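Pili retraction protein PilT (Thermus thermophilus, PDB 5FL3) binds ADP and probably hydrolyses ATP to power the retraction of pili. Local coordinates at residues E77-Y82 with R89-L94; E292-T297 with Y323-F328; H156-Y161 with S181-R186. One frame throughout, in Å; residues are numbered along the deposited sequence.

How the contacts relate
Contact 1 belongs to the antiparallel sheet of the N-terminal region, whereas contacts 2 and 3 both reach the mixed sheet of the P-loop core, at its two outermost strands, 287-295 and 182-187. Contacts 1 and 2 lie on opposite sides of the chain's centre, their own centres about 39 Å apart; contact 3 comes within about 9 Å of contact 1 between nearest atoms. The contact 1 hairpin is only partly buried, with charged groups on one face and rings on the other. Contacts 2 and 3 are buried: the former mixes apolar side chains with a carboxylate at a helix start, while the latter is small and mainly polar, joining the last part of a helix to a loop.

Contact 1: residues E77-Y82 with R89-L94; sequences EMDFAY and RFRCNL
F90 and Y82 form a hydrogen-bonded antiparallel pair, F90 N to Y82 O measuring 2.9 Å, in the hairpin of strands 78-84 and 88-97 at one margin of the N-terminal sheet. Their side chains point the same way, F90 CD2 at the edge of the Y82 ring. R91 pairs with A81 but bends to D79, where NE (3.0 Å) and NH2 (3.1 Å) both donate to OD1 in a side-on salt bridge. OD1 receives NE on its syn lone pair and NH2 nearly along the C-O axis, carboxylate and guanidinium planes 44° apart. On the other face, C92 lays CB over the F80 ring in a CH-pi contact, 3.6 Å from its centroid, with SG oblique. F80 leans back across the hairpin because its CG sits between backbone N and carbonyl carbon (chi1 66°). N93 ND2 meets D79 OD2 at 3.2 Å from above the carboxylate plane. L94 closes the ladder with M78 and sets CB at the edge of the F80 ring, 4.2 Å from CE1. The chemistry divides the hairpin into an apolar face, covered by helices 53-63 and 66-72, and a polar one where two donors hold OD1 and would probably keep D79 ionised.

Contact 2: residues E292-T297 with Y323-F328; sequences EILIAT and YGMRTF
M325 lies beside L294 with the two side chains pointing the same way, where the loop before helix 328-337 runs against strand 287-295, an outermost strand of the P-loop core sheet. A single antiparallel beta bridge, the hydrogen-bonded pair I293-R326, aligns the backbones: I293 N donates to R326 O at 3.1 Å, and the return bond is weak. The M325 chain crosses I295 obliquely, and its SD accepts a weak bond from I295 N at 3.4 Å. R326 turns the face of its guanidinium to I293, whose CD1 stands 3.9 Å above the plane toward the rim; R326 NE is anchored on L291 O, which holds the flat group there.

At the other end, E292 reaches out along an extended chain, with CG opposite the backbone N (chi1 174°). This carries OE1 to F328 N, 2.8 Å away, which it meets with its anti lone pair, while OE2 takes the amide of A243. T327 caps helix 328-337 with its side chain, and Q330 OE1 accepts T327 N. Since F328 is the next residue, E292 bonds an amide of the first turn, where its ionised form is likely to be favoured. The F328 ring presents its edge to E292 N. About 8 Å separates the side chains of F328 and the ADP-binding S144.

T297 is the N-cap of helix 298-305 through OG1 and V300 N. Its other branch rests on Y323 in a CH-pi contact, CG2 lying 3.7 Å from the ring centroid and only 5° off the ring normal.

Contact 3: residues H156-Y161 with S181-R186; sequences HINLHY and SLVVQR
N158 and S181 meet where the C-terminal part of helix 146-160, which follows the P-loop, touches the loop leading into strand 182-187, an outermost strand of the core sheet. The N158 side chain leaves the helix with chi1 at 177° and CG beside the carbonyl carbon, which brings the amide up against that loop. Its CB has S181 CB and V183 CG2 for neighbours, each 4.3 Å away. CG comes closer to V183, 3.9 Å from CG2, and the two side chains cross at about a right angle. At the tip, OD1 accepts S181 N at 3.1 Å, in the carbonyl plane with an N-H...O angle of 147°, and also takes the amide of K179, while ND2 donates to K177 O. With a leucine in its place, the amides of K179 and S181 would probably lose their common acceptor and K177 O its donor, leaving the loop less firmly fixed against the helix.

S181 adds its own hydroxyl. OG donates to Y161 O at 2.6 Å, approaching from above the carbonyl plane, and is in turn bonded by K163 N; a weak bond also joins S181 N to N158 O. Two side chains, one from each partner, therefore tie the C-terminal part of the helix and Y161 to the loop mainly through directional bonds to backbone groups, with V183 as the apolar neighbour of the amide.

Contact 1: residues E77-Y82 with R89-L94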
loop_
_atom_site.group_PDB
_atom_site.type_symbol
_atom_site.label_atom_id
_atom_site.label_comp_id
_atom_site.label_asym_id
_atom_site.label_seq_id
_atom_site.Cartn_x
_atom_site.Cartn_y
_atom_site.Cartn_z
ATOM N N GLU A 77 6.471 19.837 16.631
ATOM C CA GLU A 77 6.714 18.548 15.996
ATOM C C GLU A 77 7.936 18.628 15.086
ATOM O O GLU A 77 8.271 19.697 14.578
ATOM C CB GLU A 77 5.501 18.095 15.180
ATOM C CG GLU A 77 4.219 18.016 15.943
ATOM C CD GLU A 77 3.443 19.321 15.952
ATOM O OE1 GLU A 77 3.892 20.329 15.368
ATOM O OE2 GLU A 77 2.362 19.348 16.553
ATOM N N MET A 78 8.600 17.495 14.888
ATOM C CA MET A 78 9.736 17.430 13.980
ATOM C C MET A 78 9.758 16.120 13.249
ATOM O O MET A 78 9.693 15.061 13.861
ATOM C CB MET A 78 11.043 17.600 14.719
ATOM C CG MET A 78 11.460 19.025 14.911
ATOM S SD MET A 78 13.208 19.045 15.341
ATOM C CE MET A 78 13.881 18.181 13.919
ATOM N N ASP A 79 9.850 16.195 11.931
ATOM C CA ASP A 79 9.921 15.004 11.097
ATOM C C ASP A 79 11.340 14.909 10.560
ATOM O O ASP A 79 11.814 15.858 9.963
ATOM C CB ASP A 79 8.890 15.081 9.964
ATOM C CG ASP A 79 8.819 13.808 9.147
ATOM O OD1 ASP A 79 9.893 13.276 8.734
ATOM O OD2 ASP A 79 7.673 13.351 8.904
ATOM N N PHE A 80 12.025 13.788 10.769
ATOM C CA PHE A 80 13.414 13.683 10.307
ATOM C C PHE A 80 13.889 12.249 9.978
ATOM O O PHE A 80 13.387 11.256 10.517
ATOM C CB PHE A 80 14.358 14.318 11.349
ATOM C CG PHE A 80 14.412 13.577 12.663
ATOM C CD1 PHE A 80 13.494 13.853 13.676
ATOM C CD2 PHE A 80 15.370 12.595 12.885
ATOM C CE1 PHE A 80 13.533 13.170 14.876
ATOM C CE2 PHE A 80 15.409 11.909 14.085
ATOM C CZ PHE A 80 14.482 12.201 15.081
ATOM N N ALA A 81 14.871 12.157 9.085
ATOM C CA ALA A 81 15.478 10.873 8.737
ATOM C C ALA A 81 16.603 10.497 9.693
ATOM O O ALA A 81 17.318 11.349 10.206
ATOM C CB ALA A 81 16.002 10.907 7.309
ATOM N N TYR A 82 16.770 9.207 9.924
ATOM C CA TYR A 82 17.862 8.746 10.751
ATOM C C TYR A 82 18.288 7.355 10.305
ATOM O O TYR A 82 17.449 6.491 10.047
ATOM C CB TYR A 82 17.465 8.753 12.220
ATOM C CG TYR A 82 18.450 8.020 13.096
ATOM C CD1 TYR A 82 19.634 8.627 13.507
ATOM C CD2 TYR A 82 18.200 6.719 13.510
ATOM C CE1 TYR A 82 20.538 7.955 14.295
ATOM C CE2 TYR A 82 19.099 6.039 14.301
ATOM C CZ TYR A 82 20.266 6.659 14.690
ATOM O OH TYR A 82 21.155 5.973 15.484
ATOM N N ARG A 89 16.956 2.241 7.741
ATOM C CA ARG A 89 16.650 3.657 7.578
ATOM C C ARG A 89 15.302 3.930 8.206
ATOM O O ARG A 89 14.343 3.164 7.989
ATOM C CB ARG A 89 16.628 4.066 6.108
ATOM C CG ARG A 89 17.879 3.724 5.322
ATOM C CD ARG A 89 18.086 4.733 4.213
ATOM N NE ARG A 89 19.128 4.325 3.276
ATOM C CZ ARG A 89 19.528 5.056 2.236
ATOM N NH1 ARG A 89 18.985 6.254 2.001
ATOM N NH2 ARG A 89 20.482 4.597 1.431
ATOM N N PHE A 90 15.240 5.022 8.973
ATOM C CA PHE A 90 14.041 5.448 9.694
ATOM C C PHE A 90 13.607 6.833 9.267
ATOM O O PHE A 90 14.437 7.702 9.035
ATOM C CB PHE A 90 14.273 5.472 11.217
ATOM C CG PHE A 90 14.755 4.169 11.800
ATOM C CD1 PHE A 90 13.845 3.199 12.223
ATOM C CD2 PHE A 90 16.115 3.919 11.948
ATOM C CE1 PHE A 90 14.284 1.986 12.778
ATOM C CE2 PHE A 90 16.569 2.704 12.495
ATOM C CZ PHE A 90 15.646 1.738 12.907
ATOM N N ARG A 91 12.301 7.048 9.174
ATOM C CA ARG A 91 11.771 8.396 9.240
ATOM C C ARG A 91 11.180 8.535 10.638
ATOM O O ARG A 91 10.537 7.620 11.137
ATOM C CB ARG A 91 10.728 8.665 8.150
ATOM C CG ARG A 91 11.309 8.948 6.765
ATOM C CD ARG A 91 10.659 10.179 6.122
ATOM N NE ARG A 91 11.103 11.418 6.759
ATOM C CZ ARG A 91 12.037 12.238 6.272
ATOM N NH1 ARG A 91 12.619 11.975 5.111
ATOM N NH2 ARG A 91 12.379 13.338 6.945
ATOM N N CYS A 92 11.425 9.670 11.279
ATOM C CA CYS A 92 11.093 9.833 12.686
ATOM C C CYS A 92 10.233 11.054 12.924
ATOM O O CYS A 92 10.490 12.130 12.389
ATOM C CB CYS A 92 12.370 9.932 13.535
ATOM S SG CYS A 92 13.524 8.587 13.226
ATOM N N ASN A 93 9.211 10.872 13.747
ATOM C CA ASN A 93 8.377 11.972 14.141
ATOM C C ASN A 93 8.474 12.213 15.624
ATOM O O ASN A 93 8.001 11.424 16.436
ATOM C CB ASN A 93 6.939 11.727 13.719
ATOM C CG ASN A 93 6.645 12.322 12.376
ATOM O OD1 ASN A 93 6.312 13.513 12.268
ATOM N ND2 ASN A 93 6.799 11.512 11.328
ATOM N N LEU A 94 9.137 13.309 15.962
ATOM C CA LEU A 94 9.263 13.738 17.330
ATOM C C LEU A 94 8.018 14.555 17.610
ATOM O O LEU A 94 7.629 15.371 16.785
ATOM C CB LEU A 94 10.549 14.548 17.527
ATOM C CG LEU A 94 10.972 15.091 18.893
ATOM C CD1 LEU A 94 10.909 14.020 19.950
ATOM C CD2 LEU A 94 12.388 15.633 18.803
#

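Contact 2: residues E292-T297 with Y323-F328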
loop_
_atom_site.group_PDB
_atom_site.type_symbol
_atom_site.label_atom_id
_atom_site.label_comp_id
_atom_site.label_asym_id
_atom_site.label_seq_id
_atom_site.Cartn_x
_atom_site.Cartn_y
_atom_site.Cartn_z
ATOM N N GLU A 292 -8.812 -10.047 -3.974
ATOM C CA GLU A 292 -9.788 -10.078 -5.063
ATOM C C GLU A 292 -9.177 -9.434 -6.310
ATOM O O GLU A 292 -8.616 -8.339 -6.224
ATOM C CB GLU A 292 -11.067 -9.360 -4.665
ATOM C CG GLU A 292 -12.077 -9.216 -5.764
ATOM C CD GLU A 292 -13.375 -8.650 -5.230
ATOM O OE1 GLU A 292 -13.905 -9.245 -4.273
ATOM O OE2 GLU A 292 -13.868 -7.618 -5.744
ATOM N N ILE A 293 -9.297 -10.111 -7.456
ATOM C CA ILE A 293 -8.720 -9.642 -8.719
ATOM C C ILE A 293 -9.768 -9.389 -9.790
ATOM O O ILE A 293 -10.449 -10.315 -10.230
ATOM C CB ILE A 293 -7.701 -10.653 -9.270
ATOM C CG1 ILE A 293 -6.675 -10.996 -8.188
ATOM C CG2 ILE A 293 -7.012 -10.138 -10.510
ATOM C CD1 ILE A 293 -5.693 -12.060 -8.586
ATOM N N LEU A 294 -9.898 -8.126 -10.204
ATOM C CA LEU A 294 -10.647 -7.787 -11.409
ATOM C C LEU A 294 -9.686 -7.476 -12.541
ATOM O O LEU A 294 -8.901 -6.542 -12.447
ATOM C CB LEU A 294 -11.576 -6.600 -11.169
ATOM C CG LEU A 294 -12.263 -6.052 -12.421
ATOM C CD1 LEU A 294 -12.969 -7.174 -13.143
ATOM C CD2 LEU A 294 -13.253 -4.959 -12.088
ATOM N N ILE A 295 -9.715 -8.268 -13.601
ATOM C CA ILE A 295 -8.892 -7.972 -14.762
ATOM C C ILE A 295 -9.768 -7.386 -15.850
ATOM O O ILE A 295 -10.817 -7.937 -16.178
ATOM C CB ILE A 295 -8.166 -9.205 -15.288
ATOM C CG1 ILE A 295 -7.214 -9.754 -14.225
ATOM C CG2 ILE A 295 -7.383 -8.859 -16.536
ATOM C CD1 ILE A 295 -5.992 -8.927 -14.021
ATOM N N ALA A 296 -9.338 -6.260 -16.406
ATOM C CA ALA A 296 -10.127 -5.550 -17.398
ATOM C C ALA A 296 -10.030 -6.184 -18.796
ATOM O O ALA A 296 -9.451 -5.616 -19.724
ATOM C CB ALA A 296 -9.711 -4.091 -17.444
ATOM N N THR A 297 -10.615 -7.369 -18.931
ATOM C CA THR A 297 -10.815 -8.011 -20.223
ATOM C C THR A 297 -11.755 -7.157 -21.097
ATOM O O THR A 297 -12.383 -6.208 -20.595
ATOM C CB THR A 297 -11.400 -9.413 -20.038
ATOM O OG1 THR A 297 -12.718 -9.304 -19.500
ATOM C CG2 THR A 297 -10.542 -10.219 -19.079
ATOM N N TYR A 323 -7.947 -15.671 -16.068
ATOM C CA TYR A 323 -7.306 -14.357 -16.223
ATOM C C TYR A 323 -6.428 -13.701 -15.117
ATOM O O TYR A 323 -5.942 -12.587 -15.355
ATOM C CB TYR A 323 -8.389 -13.343 -16.587
ATOM C CG TYR A 323 -9.032 -13.605 -17.921
ATOM C CD1 TYR A 323 -8.299 -13.517 -19.095
ATOM C CD2 TYR A 323 -10.377 -13.925 -18.011
ATOM C CE1 TYR A 323 -8.891 -13.746 -20.325
ATOM C CE2 TYR A 323 -10.978 -14.151 -19.236
ATOM C CZ TYR A 323 -10.231 -14.062 -20.386
ATOM O OH TYR A 323 -10.828 -14.291 -21.603
ATOM N N GLY A 324 -6.238 -14.267 -13.924
ATOM C CA GLY A 324 -7.096 -15.212 -13.267
ATOM C C GLY A 324 -7.784 -14.407 -12.179
ATOM O O GLY A 324 -7.184 -14.044 -11.145
ATOM N N MET A 325 -9.048 -14.095 -12.440
ATOM C CA MET A 325 -9.867 -13.350 -11.500
ATOM C C MET A 325 -10.426 -14.248 -10.401
ATOM O O MET A 325 -10.296 -15.475 -10.463
ATOM C CB MET A 325 -11.013 -12.648 -12.242
ATOM C CG MET A 325 -10.558 -11.570 -13.230
ATOM S SD MET A 325 -11.951 -10.767 -14.051
ATOM C CE MET A 325 -11.760 -11.404 -15.710
ATOM N N ARG A 326 -11.053 -13.610 -9.414
ATOM C CA ARG A 326 -11.676 -14.265 -8.264
ATOM C C ARG A 326 -12.206 -13.167 -7.344
ATOM O O ARG A 326 -11.657 -12.061 -7.314
ATOM C CB ARG A 326 -10.680 -15.137 -7.507
ATOM C CG ARG A 326 -9.678 -14.310 -6.754
ATOM C CD ARG A 326 -8.292 -14.839 -6.845
ATOM N NE ARG A 326 -7.482 -14.275 -5.782
ATOM C CZ ARG A 326 -6.251 -14.674 -5.504
ATOM N NH1 ARG A 326 -5.700 -15.647 -6.219
ATOM N NH2 ARG A 326 -5.579 -14.108 -4.505
ATOM N N THR A 327 -13.264 -13.462 -6.597
ATOM C CA THR A 327 -13.796 -12.506 -5.637
ATOM C C THR A 327 -13.143 -12.726 -4.282
ATOM O O THR A 327 -12.447 -13.730 -4.082
ATOM C CB THR A 327 -15.324 -12.628 -5.491
ATOM O OG1 THR A 327 -15.659 -13.939 -5.028
ATOM C CG2 THR A 327 -16.004 -12.383 -6.813
ATOM N N PHE A 328 -13.355 -11.794 -3.357
ATOM C CA PHE A 328 -12.930 -12.021 -1.984
ATOM C C PHE A 328 -13.542 -13.291 -1.410
ATOM O O PHE A 328 -12.828 -14.096 -0.809
ATOM C CB PHE A 328 -13.290 -10.851 -1.075
ATOM C CG PHE A 328 -12.115 -10.043 -0.661
ATOM C CD1 PHE A 328 -10.976 -10.020 -1.442
ATOM C CD2 PHE A 328 -12.119 -9.348 0.528
ATOM C CE1 PHE A 328 -9.881 -9.288 -1.079
ATOM C CE2 PHE A 328 -11.011 -8.618 0.897
ATOM C CZ PHE A 328 -9.896 -8.563 0.101
#

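Contact 3: residues H156-Y161 with S181-R186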
loop_
_atom_site.group_PDB
_atom_site.type_symbol
_atom_site.label_atom_id
_atom_site.label_comp_id
_atom_site.label_asym_id
_atom_site.label_seq_id
_atom_site.Cartn_x
_atom_site.Cartn_y
_atom_site.Cartn_z
ATOM N N HIS A 156 9.646 -5.900 -9.859
ATOM C CA HIS A 156 9.597 -6.869 -10.936
ATOM C C HIS A 156 9.880 -6.224 -12.258
ATOM O O HIS A 156 10.596 -6.781 -13.090
ATOM C CB HIS A 156 8.239 -7.538 -11.007
ATOM C CG HIS A 156 8.140 -8.534 -12.114
ATOM N ND1 HIS A 156 8.736 -9.778 -12.050
ATOM C CD2 HIS A 156 7.536 -8.463 -13.323
ATOM C CE1 HIS A 156 8.488 -10.435 -13.166
ATOM N NE2 HIS A 156 7.764 -9.660 -13.956
ATOM N N ILE A 157 9.269 -5.057 -12.448
ATOM C CA ILE A 157 9.494 -4.207 -13.614
ATOM C C ILE A 157 10.962 -3.756 -13.692
ATOM O O ILE A 157 11.628 -3.868 -14.732
ATOM C CB ILE A 157 8.559 -2.978 -13.562
ATOM C CG1 ILE A 157 7.115 -3.415 -13.791
ATOM C CG2 ILE A 157 8.970 -1.931 -14.581
ATOM C CD1 ILE A 157 6.117 -2.332 -13.533
ATOM N N ASN A 158 11.461 -3.274 -12.561
ATOM C CA ASN A 158 12.814 -2.750 -12.457
ATOM C C ASN A 158 13.841 -3.816 -12.833
ATOM O O ASN A 158 14.950 -3.492 -13.270
ATOM C CB ASN A 158 13.049 -2.226 -11.023
ATOM C CG ASN A 158 14.476 -1.712 -10.775
ATOM O OD1 ASN A 158 15.161 -1.206 -11.673
ATOM N ND2 ASN A 158 14.915 -1.831 -9.529
ATOM N N LEU A 159 13.497 -5.090 -12.668
ATOM C CA LEU A 159 14.540 -6.071 -12.866
ATOM C C LEU A 159 14.366 -6.916 -14.131
ATOM O O LEU A 159 15.202 -7.761 -14.418
ATOM C CB LEU A 159 14.677 -6.934 -11.609
ATOM C CG LEU A 159 13.813 -8.114 -11.224
ATOM C CD1 LEU A 159 14.452 -9.367 -11.768
ATOM C CD2 LEU A 159 13.700 -8.184 -9.700
ATOM N N HIS A 160 13.328 -6.645 -14.917
ATOM C CA HIS A 160 13.141 -7.339 -16.186
ATOM C C HIS A 160 12.896 -6.395 -17.348
ATOM O O HIS A 160 12.844 -6.846 -18.472
ATOM C CB HIS A 160 11.971 -8.335 -16.113
ATOM C CG HIS A 160 12.229 -9.496 -15.215
ATOM N ND1 HIS A 160 11.330 -9.908 -14.255
ATOM C CD2 HIS A 160 13.299 -10.316 -15.106
ATOM C CE1 HIS A 160 11.829 -10.942 -13.600
ATOM N NE2 HIS A 160 13.025 -11.206 -14.094
ATOM N N TYR A 161 12.715 -5.103 -17.077
ATOM C CA TYR A 161 12.406 -4.122 -18.118
ATOM C C TYR A 161 13.287 -2.879 -18.029
ATOM O O TYR A 161 13.668 -2.461 -16.948
ATOM C CB TYR A 161 10.942 -3.698 -18.042
ATOM C CG TYR A 161 9.933 -4.809 -18.229
ATOM C CD1 TYR A 161 9.513 -5.186 -19.495
ATOM C CD2 TYR A 161 9.372 -5.456 -17.137
ATOM C CE1 TYR A 161 8.574 -6.190 -19.668
ATOM C CE2 TYR A 161 8.437 -6.453 -17.297
ATOM C CZ TYR A 161 8.039 -6.820 -18.567
ATOM O OH TYR A 161 7.104 -7.821 -18.732
ATOM N N SER A 181 15.723 -0.796 -14.733
ATOM C CA SER A 181 14.966 0.448 -14.900
ATOM C C SER A 181 15.559 1.591 -14.116
ATOM O O SER A 181 16.362 1.377 -13.221
ATOM C CB SER A 181 13.522 0.271 -14.444
ATOM O OG SER A 181 12.829 -0.643 -15.257
ATOM N N LEU A 182 15.170 2.810 -14.471
ATOM C CA LEU A 182 15.356 3.949 -13.585
ATOM C C LEU A 182 14.151 4.015 -12.651
ATOM O O LEU A 182 13.011 3.833 -13.068
ATOM C CB LEU A 182 15.489 5.256 -14.354
ATOM C CG LEU A 182 16.664 5.398 -15.304
ATOM C CD1 LEU A 182 16.607 6.774 -15.976
ATOM C CD2 LEU A 182 17.945 5.215 -14.533
ATOM N N VAL A 183 14.408 4.245 -11.376
ATOM C CA VAL A 183 13.337 4.392 -10.419
ATOM C C VAL A 183 13.531 5.732 -9.737
ATOM O O VAL A 183 14.449 5.902 -8.943
ATOM C CB VAL A 183 13.316 3.242 -9.401
ATOM C CG1 VAL A 183 12.065 3.320 -8.538
ATOM C CG2 VAL A 183 13.325 1.941 -10.128
ATOM N N VAL A 184 12.681 6.688 -10.100
ATOM C CA VAL A 184 12.739 8.049 -9.601
ATOM C C VAL A 184 11.666 8.161 -8.550
ATOM O O VAL A 184 10.482 8.061 -8.865
ATOM C CB VAL A 184 12.497 9.073 -10.722
ATOM C CG1 VAL A 184 12.354 10.473 -10.159
ATOM C CG2 VAL A 184 13.627 9.012 -11.751
ATOM N N GLN A 185 12.078 8.356 -7.298
ATOM C CA GLN A 185 11.135 8.402 -6.174
ATOM C C GLN A 185 11.093 9.777 -5.507
ATOM O O GLN A 185 12.085 10.286 -4.975
ATOM C CB GLN A 185 11.478 7.324 -5.150
ATOM C CG GLN A 185 11.688 5.949 -5.779
ATOM C CD GLN A 185 11.835 4.875 -4.731
ATOM O OE1 GLN A 185 12.937 4.382 -4.480
ATOM N NE2 GLN A 185 10.727 4.521 -4.093
ATOM N N ARG A 186 9.898 10.348 -5.534
ATOM C CA ARG A 186 9.649 11.717 -5.140
ATOM C C ARG A 186 8.724 11.769 -3.927
ATOM O O ARG A 186 7.551 11.436 -4.029
ATOM C CB ARG A 186 9.060 12.481 -6.331
ATOM C CG ARG A 186 10.138 13.118 -7.134
ATOM C CD ARG A 186 9.896 13.240 -8.601
ATOM N NE ARG A 186 9.035 14.340 -9.003
ATOM C CZ ARG A 186 9.192 15.645 -8.747
ATOM N NH1 ARG A 186 10.185 16.126 -8.015
ATOM N NH2 ARG A 186 8.296 16.485 -9.246
#